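Local coordinates for protein formyltransferase (Francisella tularensis subsp. tularensis, PDB 4NV1) that belongs to the formyltransferase family, pairing a mixed-sheet domain with a smaller C-terminal dimerization region, and binds dTDP-4-amino-4,6-dideoxyglucose between them, at residues L79-L89 with H122-H130; V141-Y151 with L212-Y220. One frame throughout, in Å; residues are numbered along the deposited sequence.

Interaction 1 (L79-L89 with H122-H130); sequences LFPAKLVNSVL and HVMDEEIDH
M124 lays its thioether over one face of the F80 ring, a Met-aromatic contact in which both sulfur and methyl take part. CE stands 3.7 Å from the ring centroid, displaced toward the CB side so that it is nearest CG and CD2, while SD lies 4.2 Å from the same centroid, above CD2 and CE2. A bend at chi3 (50°) turns the methyl back toward the ring and toward V85, whose CG2 meets it at 4.0 Å. The other branch, V85 CG1, rests against the carbonyl oxygens of M124 and D125. The contact thus joins helix 82-87, on the crossover between parallel strands 70-74 and 89-94, to the loop that leaves antiparallel strand 117-123. At the exposed rim, N86 ND2 donates to E126 OE1 at 3.1 Å with a nearly straight N-H (170°); OE1 lies in the amide plane, but the carboxylate is turned 52° from it and is met from above its own plane. A82 CB touches E126 OE2. Where V123 ends its strand, L89 CD1 meets V123 CG1 at 3.7 Å. One water donates to D125 O and, weakly, to F80 O; another links V85 O and M124 O. Thioether, ring and V85 methyls form the apolar middle, so the contact is probably held largely by apolar packing, with a single direct hydrogen bond between the segments.

Interaction 2 (V141-Y151 with L212-Y220); sequences VNSFENSFDVY and LRAMTHPPY. With 0FX (dTDP-4-amino-4,6-dideoxyglucose), chain I.
The start of helix 147-170 sits against the end of helix 205-214, where the backbones come closest at N146 and R213, CA to CA 4.5 Å, and S147 N donates to R213 O. This is a junction of helix termini: N146 is the N-cap of the first helix and forms a capping box with D149, each side chain accepting from the other's backbone N. R213 O also accepts from T216 N, the two donors arriving from opposite faces of its carbonyl plane. R213 carries the polar half. Although its CG is wedged between backbone N and carbonyl carbon (chi1 79°), the chain beyond runs extended and delivers NH1 to two carbonyls of the 142-145 turn. E145 O is met at 2.8 Å on a lone pair, in the guanidinium plane; N142 O is also met at 2.8 Å but through a more bent bond (135°). S143 O lies over one face of the guanidinium, and D210 forms a salt bridge with NE, so the group is fixed in position and its charge is probably well stabilised. H217 carries the aromatic half. Its ring is sandwiched between F148 CA, over one face, and the deoxyribose (C1 and O4) of dTDP-4-amino-4,6-dideoxyglucose, over the other. The ring's edge points at the face of Y151, planes 74° apart, while F148 turns its own edge toward the H217 face in an offset edge-to-face pair. Y220 lays a ring face on the thymine of the ligand, and Y151 OH donates a weak bond to its O4P. Q107 bonds to S147 OG and so helps position it; probably helping to fix the imidazole's rotation, S147 OG and H217 ND1 are hydrogen-bonded at 2.6 Å.

The two contacts follow one another along the chain: interaction 1 closes at H130 before interaction 2 opens at V141, with strand 133-139, an outermost strand of the mixed sheet within this chain, running between them. Their centres are 30 Å apart, on opposite sides of the chain's centre, and their nearest atoms are about 12 Å apart. Interaction 2 lies at the ligand pocket, where the formyltransferase domain meets the C-terminal dimerization region, and supplies Y151, H217 and Y220. Interaction 1 supplies none of the pocket residues, although the side chain of L79 comes within about 8 Å of the ligand; it joins helix and loop at the surface of the sheet domain.

Interaction 1 (L79-L89 with H122-H130)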
loop_
_atom_site.group_PDB
_atom_site.type_symbol
_atom_site.label_atom_id
_atom_site.label_comp_id
_atom_site.label_asym_id
_atom_site.label_seq_id
_atom_site.Cartn_x
_atom_site.Cartn_y
_atom_site.Cartn_z
ATOM N N LEU A 79 6.228 -5.459 -32.960
ATOM C CA LEU A 79 6.961 -6.616 -33.468
ATOM C C LEU A 79 7.420 -6.450 -34.915
ATOM O O LEU A 79 6.698 -5.918 -35.779
ATOM C CB LEU A 79 6.063 -7.835 -33.435
ATOM C CG LEU A 79 5.401 -8.023 -32.062
ATOM C CD1 LEU A 79 4.143 -8.871 -32.203
ATOM C CD2 LEU A 79 6.409 -8.579 -31.061
ATOM N N PHE A 80 8.624 -6.971 -35.153
ATOM C CA PHE A 80 9.367 -6.755 -36.372
ATOM C C PHE A 80 8.806 -7.775 -37.351
ATOM O O PHE A 80 8.545 -8.917 -36.972
ATOM C CB PHE A 80 10.870 -7.035 -36.173
ATOM C CG PHE A 80 11.682 -5.966 -35.472
ATOM C CD1 PHE A 80 11.146 -5.029 -34.611
ATOM C CD2 PHE A 80 13.043 -5.975 -35.634
ATOM C CE1 PHE A 80 11.950 -4.090 -33.972
ATOM C CE2 PHE A 80 13.855 -5.082 -34.988
ATOM C CZ PHE A 80 13.304 -4.117 -34.166
ATOM N N PRO A 81 8.598 -7.375 -38.614
ATOM C CA PRO A 81 8.169 -8.298 -39.665
ATOM C C PRO A 81 9.112 -9.459 -39.914
ATOM O O PRO A 81 10.293 -9.353 -39.652
ATOM C CB PRO A 81 8.117 -7.418 -40.911
ATOM C CG PRO A 81 7.780 -6.072 -40.365
ATOM C CD PRO A 81 8.310 -5.972 -38.953
ATOM N N ALA A 82 8.612 -10.562 -40.456
ATOM C CA ALA A 82 9.430 -11.759 -40.575
ATOM C C ALA A 82 10.620 -11.534 -41.483
ATOM O O ALA A 82 11.706 -11.960 -41.175
ATOM C CB ALA A 82 8.607 -12.944 -41.055
ATOM N N LYS A 83 10.428 -10.840 -42.594
ATOM C CA LYS A 83 11.445 -10.814 -43.629
ATOM C C LYS A 83 12.493 -9.791 -43.228
ATOM O O LYS A 83 13.664 -9.891 -43.620
ATOM C CB LYS A 83 10.804 -10.414 -44.962
ATOM C CG LYS A 83 9.342 -10.817 -45.056
ATOM C CD LYS A 83 8.924 -11.148 -46.478
ATOM C CE LYS A 83 7.866 -12.245 -46.500
ATOM N NZ LYS A 83 7.545 -12.618 -47.906
ATOM N N LEU A 84 12.086 -8.795 -42.437
ATOM C CA LEU A 84 13.117 -7.924 -41.848
ATOM C C LEU A 84 14.077 -8.772 -40.986
ATOM O O LEU A 84 15.261 -8.807 -41.192
ATOM C CB LEU A 84 12.464 -6.871 -40.990
ATOM C CG LEU A 84 13.508 -5.937 -40.387
ATOM C CD1 LEU A 84 14.397 -5.136 -41.328
ATOM C CD2 LEU A 84 12.802 -5.017 -39.432
ATOM N N VAL A 85 13.500 -9.534 -40.087
ATOM C CA VAL A 85 14.180 -10.375 -39.101
ATOM C C VAL A 85 14.948 -11.489 -39.801
ATOM O O VAL A 85 16.041 -11.842 -39.357
ATOM C CB VAL A 85 13.103 -10.937 -38.149
ATOM C CG1 VAL A 85 13.525 -12.211 -37.461
ATOM C CG2 VAL A 85 12.691 -9.886 -37.143
ATOM N N ASN A 86 14.405 -12.017 -40.897
ATOM C CA ASN A 86 15.109 -13.032 -41.689
ATOM C C ASN A 86 16.175 -12.462 -42.603
ATOM O O ASN A 86 17.037 -13.209 -43.071
ATOM C CB ASN A 86 14.131 -13.768 -42.588
ATOM C CG ASN A 86 13.183 -14.634 -41.807
ATOM O OD1 ASN A 86 13.482 -15.071 -40.690
ATOM N ND2 ASN A 86 12.010 -14.867 -42.385
ATOM N N SER A 87 16.184 -11.151 -42.818
ATOM C CA SER A 87 17.147 -10.569 -43.758
ATOM C C SER A 87 18.235 -9.655 -43.156
ATOM O O SER A 87 19.259 -9.403 -43.776
ATOM C CB SER A 87 16.362 -9.763 -44.816
ATOM O OG SER A 87 15.127 -10.414 -45.107
ATOM N N VAL A 88 18.014 -9.138 -41.956
ATOM C CA VAL A 88 18.959 -8.283 -41.277
ATOM C C VAL A 88 19.076 -8.938 -39.913
ATOM O O VAL A 88 18.077 -9.384 -39.338
ATOM C CB VAL A 88 18.316 -6.879 -41.064
ATOM C CG1 VAL A 88 19.259 -5.965 -40.336
ATOM C CG2 VAL A 88 17.888 -6.256 -42.387
ATOM N N LEU A 89 20.261 -8.935 -39.340
ATOM C CA LEU A 89 20.393 -9.298 -37.945
ATOM C C LEU A 89 19.688 -8.332 -36.996
ATOM O O LEU A 89 20.058 -7.163 -36.864
ATOM C CB LEU A 89 21.891 -9.353 -37.632
ATOM C CG LEU A 89 22.358 -9.679 -36.232
ATOM C CD1 LEU A 89 21.699 -10.976 -35.814
ATOM C CD2 LEU A 89 23.881 -9.794 -36.248
ATOM N N HIS A 122 18.868 -11.625 -27.213
ATOM C CA HIS A 122 18.767 -12.766 -28.082
ATOM C C HIS A 122 18.501 -12.300 -29.492
ATOM O O HIS A 122 17.934 -11.218 -29.735
ATOM C CB HIS A 122 17.666 -13.724 -27.614
ATOM C CG HIS A 122 16.284 -13.170 -27.752
ATOM N ND1 HIS A 122 15.696 -12.373 -26.793
ATOM C CD2 HIS A 122 15.370 -13.307 -28.739
ATOM C CE1 HIS A 122 14.486 -12.023 -27.191
ATOM N NE2 HIS A 122 14.276 -12.558 -28.380
ATOM N N VAL A 123 18.939 -13.119 -30.433
ATOM C CA VAL A 123 18.700 -12.851 -31.836
ATOM C C VAL A 123 17.248 -13.079 -32.203
ATOM O O VAL A 123 16.722 -14.133 -31.964
ATOM C CB VAL A 123 19.619 -13.715 -32.724
ATOM C CG1 VAL A 123 19.400 -13.419 -34.218
ATOM C CG2 VAL A 123 21.083 -13.477 -32.343
ATOM N N MET A 124 16.626 -12.149 -32.918
ATOM C CA MET A 124 15.200 -12.307 -33.199
ATOM C C MET A 124 15.011 -13.282 -34.338
ATOM O O MET A 124 15.861 -13.409 -35.240
ATOM C CB MET A 124 14.540 -10.959 -33.506
ATOM C CG MET A 124 14.775 -9.937 -32.429
ATOM S SD MET A 124 14.320 -8.223 -32.781
ATOM C CE MET A 124 12.662 -8.453 -33.369
ATOM N N ASP A 125 13.895 -13.986 -34.204
ATOM C CA ASP A 125 13.351 -15.052 -35.026
ATOM C C ASP A 125 11.908 -14.685 -35.394
ATOM O O ASP A 125 11.381 -13.652 -34.952
ATOM C CB ASP A 125 13.212 -16.307 -34.156
ATOM C CG ASP A 125 14.162 -17.383 -34.531
ATOM O OD1 ASP A 125 14.467 -17.504 -35.739
ATOM O OD2 ASP A 125 14.551 -18.135 -33.605
ATOM N N GLU A 126 11.244 -15.552 -36.150
ATOM C CA GLU A 126 9.791 -15.422 -36.359
ATOM C C GLU A 126 8.872 -15.507 -35.112
ATOM O O GLU A 126 7.807 -14.872 -35.073
ATOM C CB GLU A 126 9.370 -16.404 -37.436
ATOM C CG GLU A 126 10.189 -16.166 -38.702
ATOM C CD GLU A 126 9.441 -16.473 -39.990
ATOM O OE1 GLU A 126 10.128 -16.838 -40.972
ATOM O OE2 GLU A 126 8.189 -16.363 -40.029
ATOM N N GLU A 127 9.293 -16.223 -34.069
ATOM C CA GLU A 127 8.511 -16.303 -32.843
ATOM C C GLU A 127 8.957 -15.338 -31.752
ATOM O O GLU A 127 10.126 -14.965 -31.684
ATOM C CB GLU A 127 8.518 -17.741 -32.309
ATOM C CG GLU A 127 7.819 -18.779 -33.196
ATOM C CD GLU A 127 7.077 -19.841 -32.393
ATOM O OE1 GLU A 127 6.847 -19.624 -31.181
ATOM O OE2 GLU A 127 6.705 -20.897 -32.958
ATOM N N ILE A 128 8.007 -14.974 -30.893
ATOM C CA ILE A 128 8.186 -14.067 -29.750
ATOM C C ILE A 128 9.131 -14.560 -28.640
ATOM O O ILE A 128 8.934 -15.606 -28.006
ATOM C CB ILE A 128 6.804 -13.670 -29.095
ATOM C CG1 ILE A 128 5.908 -12.846 -30.045
ATOM C CG2 ILE A 128 6.966 -12.942 -27.753
ATOM C CD1 ILE A 128 4.923 -11.905 -29.368
ATOM N N ASP A 129 10.125 -13.729 -28.307
ATOM C CA ASP A 129 11.073 -14.099 -27.249
ATOM C C ASP A 129 11.519 -15.559 -27.505
ATOM O O ASP A 129 11.331 -16.385 -26.628
ATOM C CB ASP A 129 10.410 -13.934 -25.840
ATOM C CG ASP A 129 9.817 -12.516 -25.572
ATOM O OD1 ASP A 129 10.383 -11.527 -26.117
ATOM O OD2 ASP A 129 8.799 -12.386 -24.818
ATOM N N HIS A 130 12.110 -15.874 -28.671
ATOM C CA HIS A 130 12.366 -17.252 -29.094
ATOM C C HIS A 130 13.737 -17.721 -29.659
ATOM O O HIS A 130 14.022 -18.927 -29.608
ATOM C CB HIS A 130 11.292 -17.615 -30.127
ATOM C CG HIS A 130 11.237 -19.079 -30.465
ATOM N ND1 HIS A 130 12.081 -19.670 -31.385
ATOM C CD2 HIS A 130 10.437 -20.068 -29.996
ATOM C CE1 HIS A 130 11.793 -20.957 -31.476
ATOM N NE2 HIS A 130 10.796 -21.222 -30.647
HETATM O O HOH W 1 10.048 -11.035 -34.726
HETATM O O HOH W 2 17.526 -11.709 -36.991
#

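Interaction 2 (V141-Y151 with L212-Y220)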
loop_
_atom_site.group_PDB
_atom_site.type_symbol
_atom_site.label_atom_id
_atom_site.label_comp_id
_atom_site.label_asym_id
_atom_site.label_seq_id
_atom_site.Cartn_x
_atom_site.Cartn_y
_atom_site.Cartn_z
ATOM N N VAL A 141 14.226 -12.226 -6.838
ATOM C CA VAL A 141 13.015 -11.575 -6.359
ATOM C C VAL A 141 13.048 -11.652 -4.839
ATOM O O VAL A 141 12.887 -12.740 -4.259
ATOM C CB VAL A 141 11.775 -12.282 -6.859
ATOM C CG1 VAL A 141 10.532 -11.575 -6.326
ATOM C CG2 VAL A 141 11.757 -12.329 -8.359
ATOM N N ASN A 142 13.261 -10.516 -4.191
ATOM C CA ASN A 142 13.135 -10.499 -2.727
ATOM C C ASN A 142 11.721 -10.348 -2.150
ATOM O O ASN A 142 10.792 -9.852 -2.827
ATOM C CB ASN A 142 14.062 -9.403 -2.219
ATOM C CG ASN A 142 15.513 -9.674 -2.583
ATOM O OD1 ASN A 142 15.990 -10.784 -2.425
ATOM N ND2 ASN A 142 16.203 -8.670 -3.089
ATOM N N SER A 143 11.548 -10.707 -0.868
ATOM C CA SER A 143 10.210 -10.746 -0.241
ATOM C C SER A 143 9.495 -9.397 -0.264
ATOM O O SER A 143 8.274 -9.357 -0.336
ATOM C CB SER A 143 10.288 -11.173 1.215
ATOM O OG SER A 143 11.136 -10.277 1.906
ATOM N N PHE A 144 10.283 -8.331 -0.233
ATOM C CA PHE A 144 9.798 -7.007 -0.010
ATOM C C PHE A 144 9.610 -6.194 -1.305
ATOM O O PHE A 144 9.319 -5.016 -1.246
ATOM C CB PHE A 144 10.746 -6.319 0.933
ATOM C CG PHE A 144 12.184 -6.352 0.507
ATOM C CD1 PHE A 144 13.063 -7.313 1.011
ATOM C CD2 PHE A 144 12.717 -5.324 -0.268
ATOM C CE1 PHE A 144 14.397 -7.310 0.678
ATOM C CE2 PHE A 144 14.067 -5.313 -0.602
ATOM C CZ PHE A 144 14.906 -6.318 -0.144
ATOM N N GLU A 145 9.658 -6.839 -2.458
ATOM C CA GLU A 145 9.651 -6.186 -3.748
ATOM C C GLU A 145 8.345 -6.410 -4.417
ATOM O O GLU A 145 7.739 -7.453 -4.218
ATOM C CB GLU A 145 10.714 -6.800 -4.684
ATOM C CG GLU A 145 12.091 -6.584 -4.143
ATOM C CD GLU A 145 13.258 -7.132 -4.949
ATOM O OE1 GLU A 145 13.044 -8.096 -5.700
ATOM O OE2 GLU A 145 14.385 -6.593 -4.731
ATOM N N ASN A 146 7.927 -5.428 -5.196
ATOM C CA ASN A 146 6.774 -5.545 -6.048
ATOM C C ASN A 146 7.172 -5.611 -7.541
ATOM O O ASN A 146 8.360 -5.622 -7.893
ATOM C CB ASN A 146 5.824 -4.349 -5.759
ATOM C CG ASN A 146 6.468 -3.006 -6.052
ATOM O OD1 ASN A 146 7.377 -2.900 -6.872
ATOM N ND2 ASN A 146 6.024 -1.958 -5.338
ATOM N N SER A 147 6.182 -5.615 -8.428
ATOM C CA SER A 147 6.460 -5.573 -9.856
ATOM C C SER A 147 7.371 -4.442 -10.258
ATOM O O SER A 147 8.201 -4.618 -11.173
ATOM C CB SER A 147 5.214 -5.617 -10.735
ATOM O OG SER A 147 5.471 -5.234 -12.114
ATOM N N PHE A 148 7.258 -3.296 -9.589
ATOM C CA PHE A 148 8.019 -2.145 -10.034
ATOM C C PHE A 148 9.462 -2.339 -9.638
ATOM O O PHE A 148 10.348 -2.048 -10.431
ATOM C CB PHE A 148 7.511 -0.773 -9.552
ATOM C CG PHE A 148 8.502 0.331 -9.785
ATOM C CD1 PHE A 148 8.335 1.249 -10.808
ATOM C CD2 PHE A 148 9.624 0.451 -8.981
ATOM C CE1 PHE A 148 9.251 2.264 -11.037
ATOM C CE2 PHE A 148 10.560 1.467 -9.203
ATOM C CZ PHE A 148 10.363 2.372 -10.232
ATOM N N ASP A 149 9.739 -2.889 -8.468
ATOM C CA ASP A 149 11.116 -3.024 -8.078
ATOM C C ASP A 149 11.849 -4.082 -8.903
ATOM O O ASP A 149 13.077 -3.978 -9.047
ATOM C CB ASP A 149 11.285 -3.391 -6.596
ATOM C CG ASP A 149 10.378 -2.555 -5.646
ATOM O OD1 ASP A 149 10.396 -1.313 -5.795
ATOM O OD2 ASP A 149 9.672 -3.126 -4.786
ATOM N N VAL A 150 11.135 -5.163 -9.241
ATOM C CA VAL A 150 11.735 -6.249 -9.994
ATOM C C VAL A 150 11.917 -5.802 -11.432
ATOM O O VAL A 150 12.971 -6.042 -11.981
ATOM C CB VAL A 150 10.886 -7.548 -9.962
ATOM C CG1 VAL A 150 11.586 -8.610 -10.832
ATOM C CG2 VAL A 150 10.774 -8.001 -8.508
ATOM N N TYR A 151 10.963 -5.068 -12.014
ATOM C CA TYR A 151 11.110 -4.550 -13.342
ATOM C C TYR A 151 12.326 -3.652 -13.371
ATOM O O TYR A 151 13.089 -3.645 -14.371
ATOM C CB TYR A 151 9.885 -3.745 -13.730
ATOM C CG TYR A 151 9.881 -3.003 -15.064
ATOM C CD1 TYR A 151 9.433 -3.634 -16.224
ATOM C CD2 TYR A 151 10.181 -1.648 -15.142
ATOM C CE1 TYR A 151 9.351 -2.969 -17.435
ATOM C CE2 TYR A 151 10.077 -0.954 -16.354
ATOM C CZ TYR A 151 9.680 -1.635 -17.506
ATOM O OH TYR A 151 9.556 -1.015 -18.737
ATOM N N LEU A 212 -0.622 -9.783 -4.569
ATOM C CA LEU A 212 -0.817 -8.330 -4.421
ATOM C C LEU A 212 0.443 -7.535 -4.829
ATOM O O LEU A 212 0.384 -6.534 -5.579
ATOM C CB LEU A 212 -1.262 -8.010 -2.981
ATOM C CG LEU A 212 -2.712 -8.444 -2.789
ATOM C CD1 LEU A 212 -3.148 -8.438 -1.338
ATOM C CD2 LEU A 212 -3.644 -7.639 -3.681
ATOM N N ARG A 213 1.604 -8.008 -4.385
ATOM C CA ARG A 213 2.825 -7.384 -4.814
ATOM C C ARG A 213 3.166 -7.534 -6.297
ATOM O O ARG A 213 3.695 -6.574 -6.922
ATOM C CB ARG A 213 3.999 -7.672 -3.879
ATOM C CG ARG A 213 4.644 -9.051 -4.060
ATOM C CD ARG A 213 5.415 -9.431 -2.830
ATOM N NE ARG A 213 5.962 -10.785 -2.813
ATOM C CZ ARG A 213 7.238 -11.076 -3.053
ATOM N NH1 ARG A 213 8.068 -10.153 -3.453
ATOM N NH2 ARG A 213 7.690 -12.330 -2.949
ATOM N N ALA A 214 2.796 -8.661 -6.895
ATOM C CA ALA A 214 3.047 -8.856 -8.329
ATOM C C ALA A 214 2.197 -7.872 -9.150
ATOM O O ALA A 214 2.562 -7.471 -10.236
ATOM C CB ALA A 214 2.691 -10.267 -8.776
ATOM N N MET A 215 1.033 -7.491 -8.622
ATOM C CA MET A 215 0.134 -6.553 -9.282
ATOM C C MET A 215 0.292 -5.074 -8.935
ATOM O O MET A 215 -0.476 -4.249 -9.456
ATOM C CB MET A 215 -1.318 -6.964 -8.998
ATOM C CG MET A 215 -1.749 -8.331 -9.487
ATOM S SD MET A 215 -1.689 -8.618 -11.256
ATOM C CE MET A 215 -3.200 -7.886 -11.803
ATOM N N THR A 216 1.317 -4.758 -8.151
ATOM C CA THR A 216 1.643 -3.433 -7.707
ATOM C C THR A 216 2.850 -2.846 -8.427
ATOM O O THR A 216 3.996 -3.332 -8.333
ATOM C CB THR A 216 1.812 -3.346 -6.162
ATOM O OG1 THR A 216 0.648 -3.885 -5.495
ATOM C CG2 THR A 216 2.024 -1.910 -5.755
ATOM N N HIS A 217 2.544 -1.812 -9.211
ATOM C CA HIS A 217 3.491 -1.179 -10.107
ATOM C C HIS A 217 3.001 0.273 -10.338
ATOM O O HIS A 217 2.310 0.493 -11.335
ATOM C CB HIS A 217 3.553 -1.963 -11.410
ATOM C CG HIS A 217 4.782 -1.686 -12.229
ATOM N ND1 HIS A 217 5.654 -2.675 -12.635
ATOM C CD2 HIS A 217 5.298 -0.523 -12.702
ATOM C CE1 HIS A 217 6.655 -2.136 -13.303
ATOM N NE2 HIS A 217 6.463 -0.829 -13.356
ATOM N N PRO A 218 3.352 1.207 -9.423
ATOM C CA PRO A 218 2.916 2.584 -9.650
ATOM C C PRO A 218 3.426 3.034 -11.020
ATOM O O PRO A 218 4.513 2.659 -11.438
ATOM C CB PRO A 218 3.589 3.375 -8.535
ATOM C CG PRO A 218 3.862 2.408 -7.473
ATOM C CD PRO A 218 4.153 1.097 -8.190
ATOM N N PRO A 219 2.670 3.889 -11.704
ATOM C CA PRO A 219 1.465 4.466 -11.141
ATOM C C PRO A 219 0.316 3.719 -11.756
ATOM O O PRO A 219 -0.786 4.246 -11.837
ATOM C CB PRO A 219 1.544 5.928 -11.595
ATOM C CG PRO A 219 2.299 5.878 -12.891
ATOM C CD PRO A 219 3.076 4.579 -12.946
ATOM N N TYR A 220 0.510 2.465 -12.163
ATOM C CA TYR A 220 -0.636 1.798 -12.748
ATOM C C TYR A 220 -1.666 1.302 -11.711
ATOM O O TYR A 220 -1.340 1.002 -10.570
ATOM C CB TYR A 220 -0.182 0.666 -13.651
ATOM C CG TYR A 220 0.729 1.142 -14.757
ATOM C CD1 TYR A 220 2.089 0.986 -14.658
ATOM C CD2 TYR A 220 0.231 1.800 -15.876
ATOM C CE1 TYR A 220 2.926 1.368 -15.672
ATOM C CE2 TYR A 220 1.061 2.196 -16.903
ATOM C CZ TYR A 220 2.416 1.975 -16.787
ATOM O OH TYR A 220 3.317 2.355 -17.750
HETATM O O4P 0FX I . 8.089 -2.340 -21.001
HETATM P P2 0FX I . 7.698 -0.936 -21.528
HETATM O O3P 0FX I . 8.434 0.367 -21.297
HETATM O O1G 0FX I . 6.722 -1.028 -22.781
HETATM C C1G 0FX I . 7.177 -1.499 -24.028
HETATM C C2G 0FX I . 5.868 -1.487 -24.802
HETATM O O2G 0FX I . 5.103 -0.309 -24.529
HETATM C C3G 0FX I . 5.013 -2.694 -24.469
HETATM O O3G 0FX I . 3.945 -2.601 -25.436
HETATM C C4G 0FX I . 5.886 -3.960 -24.578
HETATM N N4A 0FX I . 5.130 -5.187 -24.375
HETATM C C5G 0FX I . 7.090 -3.935 -23.630
HETATM C C6G 0FX I . 7.967 -5.170 -23.803
HETATM O O5G 0FX I . 7.846 -2.764 -23.942
HETATM O OPP 0FX I . 6.550 -0.133 -20.765
HETATM P P 0FX I . 5.132 -0.492 -20.162
HETATM O O1P 0FX I . 4.008 -0.688 -21.158
HETATM O O2P 0FX I . 5.281 0.608 -19.119
HETATM O O5 0FX I . 5.252 -1.780 -19.198
HETATM C C5 0FX I . 6.228 -1.728 -18.149
HETATM C C4 0FX I . 5.737 -2.412 -16.886
HETATM O O4 0FX I . 4.768 -1.595 -16.255
HETATM C C3 0FX I . 5.063 -3.738 -17.067
HETATM O O3 0FX I . 5.968 -4.845 -16.933
HETATM C C2 0FX I . 4.137 -3.825 -15.853
HETATM C C1 0FX I . 3.776 -2.360 -15.610
HETATM N N11 0FX I . 2.403 -2.110 -16.060
HETATM C C61 0FX I . 2.180 -1.688 -17.323
HETATM C C51 0FX I . 0.889 -1.471 -17.756
HETATM C C5A 0FX I . 0.498 -1.046 -19.157
HETATM C C21 0FX I . 1.383 -2.299 -15.198
HETATM O O21 0FX I . 1.579 -2.674 -13.918
HETATM N N31 0FX I . 0.115 -2.050 -15.541
HETATM C C41 0FX I . -0.094 -1.641 -16.811
HETATM O O41 0FX I . -1.323 -1.422 -17.265
HETATM O O HOH W 3 10.451 -13.350 -3.115
#